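Local coordinates for p-47 protein (Clostridium botulinum E1 str. 'BoNT E Beluga', PDB 5WIX), which is of unknown function but has a tubular, lipid-binding-type (TULIP) fold resembling bactericidal/permeability-increasing protein, so that binding of an apolar ligand is conceivable but unproven, at residues K347-E352 with N397-I402. Numbering follows the deposited sequence.
Sequences KKVSFE and NNFTDI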
ATOM      1  N   LYS A 347      18.248   0.690  -2.335  1.00 96.79           N
ATOM      2  CA  LYS A 347      16.861   0.854  -1.877  1.00102.30           C
ATOM      3  C   LYS A 347      16.744   1.917  -0.771  1.00 85.22           C
ATOM      4  O   LYS A 347      16.156   1.668   0.288  1.00 85.08           O
ATOM      5  CB  LYS A 347      16.287  -0.490  -1.389  1.00100.03           C
ATOM      6  CG  LYS A 347      16.811  -1.740  -2.116  1.00103.34           C
ATOM      7  CD  LYS A 347      16.438  -1.762  -3.592  1.00108.23           C
ATOM      8  CE  LYS A 347      16.951  -3.018  -4.283  1.00113.51           C
ATOM      9  NZ  LYS A 347      16.599  -3.034  -5.735  1.00125.63           N
ATOM     10  N   LYS A 348      17.302   3.097  -1.038  1.00 76.54           N
ATOM     11  CA  LYS A 348      17.262   4.232  -0.109  1.00 74.23           C
ATOM     12  C   LYS A 348      16.339   5.358  -0.601  1.00 73.16           C
ATOM     13  O   LYS A 348      16.452   5.803  -1.743  1.00 77.29           O
ATOM     14  CB  LYS A 348      18.678   4.792   0.107  1.00 70.18           C
ATOM     15  CG  LYS A 348      19.668   3.839   0.805  1.00 58.59           C
ATOM     16  CD  LYS A 348      19.125   3.379   2.163  1.00 72.84           C
ATOM     17  CE  LYS A 348      20.075   2.405   2.861  1.00 90.34           C
ATOM     18  NZ  LYS A 348      19.615   2.091   4.251  1.00 98.04           N
ATOM     19  N   VAL A 349      15.437   5.823   0.260  1.00 70.96           N
ATOM     20  CA  VAL A 349      14.637   7.012  -0.045  1.00 72.07           C
ATOM     21  C   VAL A 349      15.271   8.272   0.571  1.00 77.64           C
ATOM     22  O   VAL A 349      15.704   8.284   1.725  1.00 82.80           O
ATOM     23  CB  VAL A 349      13.183   6.854   0.441  1.00 72.57           C
ATOM     24  CG1 VAL A 349      12.483   8.208   0.529  1.00 56.00           C
ATOM     25  CG2 VAL A 349      12.421   5.904  -0.485  1.00 67.77           C
ATOM     26  N   SER A 350      15.306   9.342  -0.211  1.00 69.98           N
ATOM     27  CA  SER A 350      16.188  10.472   0.045  1.00 58.68           C
ATOM     28  C   SER A 350      15.455  11.732  -0.348  1.00 69.12           C
ATOM     29  O   SER A 350      14.624  11.721  -1.254  1.00 84.64           O
ATOM     30  CB  SER A 350      17.476  10.299  -0.777  1.00 70.37           C
ATOM     31  OG  SER A 350      18.280  11.468  -0.796  1.00 87.53           O
ATOM     32  N   PHE A 351      15.737  12.826   0.328  1.00 60.66           N
ATOM     33  CA  PHE A 351      15.246  14.114  -0.139  1.00 50.63           C
ATOM     34  C   PHE A 351      16.387  15.102  -0.212  1.00 73.78           C
ATOM     35  O   PHE A 351      17.156  15.291   0.751  1.00 72.56           O
ATOM     36  CB  PHE A 351      14.151  14.654   0.762  1.00 49.53           C
ATOM     37  CG  PHE A 351      12.982  13.737   0.901  1.00 62.40           C
ATOM     38  CD1 PHE A 351      11.783  14.015   0.238  1.00 58.25           C
ATOM     39  CD2 PHE A 351      13.064  12.595   1.689  1.00 57.35           C
ATOM     40  CE1 PHE A 351      10.702  13.180   0.373  1.00 56.76           C
ATOM     41  CE2 PHE A 351      11.971  11.747   1.833  1.00 56.15           C
ATOM     42  CZ  PHE A 351      10.793  12.041   1.169  1.00 56.61           C
ATOM     43  N   GLU A 352      16.507  15.725  -1.372  1.00 52.96           N
ATOM     44  CA  GLU A 352      17.524  16.722  -1.563  1.00 68.16           C
ATOM     45  C   GLU A 352      16.890  18.078  -1.819  1.00 80.07           C
ATOM     46  O   GLU A 352      15.675  18.200  -1.988  1.00 77.39           O
ATOM     47  CB  GLU A 352      18.449  16.318  -2.701  1.00 60.65           C
ATOM     48  CG  GLU A 352      17.844  16.390  -4.050  1.00 88.39           C
ATOM     49  CD  GLU A 352      18.753  15.786  -5.091  1.00103.18           C
ATOM     50  OE1 GLU A 352      19.861  15.344  -4.692  1.00103.51           O
ATOM     51  OE2 GLU A 352      18.360  15.757  -6.283  1.00 85.34           O
ATOM     52  N   ASN A 397      13.658   3.612   7.216  1.00 70.88           N
ATOM     53  CA  ASN A 397      12.797   2.446   7.155  1.00 60.14           C
ATOM     54  C   ASN A 397      13.398   1.309   6.375  1.00 60.79           C
ATOM     55  O   ASN A 397      14.278   1.506   5.525  1.00 61.93           O
ATOM     56  CB  ASN A 397      11.472   2.828   6.559  1.00 56.58           C
ATOM     57  CG  ASN A 397      10.802   3.916   7.358  1.00 75.47           C
ATOM     58  OD1 ASN A 397      11.219   5.075   7.305  1.00 68.18           O
ATOM     59  ND2 ASN A 397       9.787   3.546   8.140  1.00 89.30           N
ATOM     60  N   ASN A 398      12.967   0.104   6.728  1.00 70.15           N
ATOM     61  CA  ASN A 398      13.260  -1.065   5.929  1.00 84.09           C
ATOM     62  C   ASN A 398      12.027  -1.332   5.076  1.00 91.54           C
ATOM     63  O   ASN A 398      11.034  -1.863   5.569  1.00 98.11           O
ATOM     64  CB  ASN A 398      13.597  -2.259   6.808  1.00 86.13           C
ATOM     65  CG  ASN A 398      14.030  -3.464   6.004  1.00101.27           C
ATOM     66  OD1 ASN A 398      13.892  -3.486   4.777  1.00110.76           O
ATOM     67  ND2 ASN A 398      14.572  -4.473   6.686  1.00104.96           N
ATOM     68  N   PHE A 399      12.075  -0.941   3.809  1.00 76.50           N
ATOM     69  CA  PHE A 399      10.882  -1.028   2.976  1.00 84.75           C
ATOM     70  C   PHE A 399      10.535  -2.461   2.620  1.00 85.30           C
ATOM     71  O   PHE A 399       9.362  -2.804   2.468  1.00100.45           O
ATOM     72  CB  PHE A 399      11.058  -0.200   1.715  1.00 79.38           C
ATOM     73  CG  PHE A 399      11.182   1.254   1.995  1.00 77.86           C
ATOM     74  CD1 PHE A 399      10.079   1.977   2.413  1.00 71.03           C
ATOM     75  CD2 PHE A 399      12.411   1.892   1.880  1.00 70.41           C
ATOM     76  CE1 PHE A 399      10.184   3.308   2.673  1.00 66.60           C
ATOM     77  CE2 PHE A 399      12.521   3.231   2.135  1.00 62.42           C
ATOM     78  CZ  PHE A 399      11.417   3.941   2.539  1.00 63.39           C
ATOM     79  N   THR A 400      11.553  -3.300   2.512  1.00 68.20           N
ATOM     80  CA  THR A 400      11.308  -4.725   2.367  1.00 73.39           C
ATOM     81  C   THR A 400      10.484  -5.236   3.550  1.00 92.13           C
ATOM     82  O   THR A 400       9.577  -6.055   3.375  1.00 95.40           O
ATOM     83  CB  THR A 400      12.609  -5.511   2.287  1.00 71.68           C
ATOM     84  OG1 THR A 400      13.373  -5.068   1.155  1.00 79.90           O
ATOM     85  CG2 THR A 400      12.313  -6.985   2.167  1.00 69.97           C
ATOM     86  N   ASP A 401      10.797  -4.738   4.749  1.00 82.82           N
ATOM     87  CA  ASP A 401      10.033  -5.114   5.931  1.00 76.80           C
ATOM     88  C   ASP A 401       8.589  -4.637   5.769  1.00 75.56           C
ATOM     89  O   ASP A 401       7.642  -5.351   6.127  1.00 79.94           O
ATOM     90  CB  ASP A 401      10.662  -4.532   7.202  1.00 91.87           C
ATOM     91  CG  ASP A 401      11.758  -5.414   7.777  1.00104.50           C
ATOM     92  OD1 ASP A 401      12.077  -6.457   7.168  1.00103.09           O
ATOM     93  OD2 ASP A 401      12.304  -5.058   8.846  1.00112.20           O
ATOM     94  N   ILE A 402       8.435  -3.442   5.199  1.00 76.99           N
ATOM     95  CA  ILE A 402       7.124  -2.809   5.059  1.00 77.53           C
ATOM     96  C   ILE A 402       6.232  -3.527   4.060  1.00 85.00           C
ATOM     97  O   ILE A 402       5.059  -3.750   4.332  1.00100.01           O
ATOM     98  CB  ILE A 402       7.244  -1.333   4.630  1.00 70.51           C
ATOM     99  CG1 ILE A 402       7.522  -0.447   5.851  1.00 66.33           C
ATOM    100  CG2 ILE A 402       5.965  -0.864   3.916  1.00 62.20           C
ATOM    101  CD1 ILE A 402       7.867   1.008   5.497  1.00 55.03           C
TER
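Within the BPI-like TULIP fold of this protein, the start of strand 348-363 meets the short helix 399-403 through one aromatic ring, that of F399, which packs against V349 and the carbonyl of K347. The strand leaves the tight turn after strand 328-343 through a G1 beta bulge, in which K347 and K348 both face D343; K347 has the left-handed backbone conformation (phi 53°, psi 51°) expected at the first position of such a bulge. Its carbonyl oxygen lies at the edge of the F399 ring, near the ring plane, with K347 O 4.1 Å from F399 CD2. V349 points its side chain toward the helix, and V349 CG2 reaches F399 CZ at 3.7 Å by an oblique approach; the two side chains cross at about a right angle. With F399 CG set anti to its own carbonyl carbon (chi1 -65°), the ring projects from the first helical turn to the strand. I420 of strand 414-422 touches both V349 and F399, extending this small apolar cluster, while V349 is also tied by backbone hydrogen bonding to L395, in the connection leading to the helix. K347 sends its amino group away to the carbonyls of N344 and V417. At the helix start N398 is the N-cap: its OD1 accepts a weak bond from D401 N at 3.3 Å, and the backbone bond from I402 N to N398 O (3.1 Å) closes the first turn. One face of the F399 ring is covered by N397, two residues earlier in the chain, with N397 CB 4.1 Å above the ring plane and offset toward the rim.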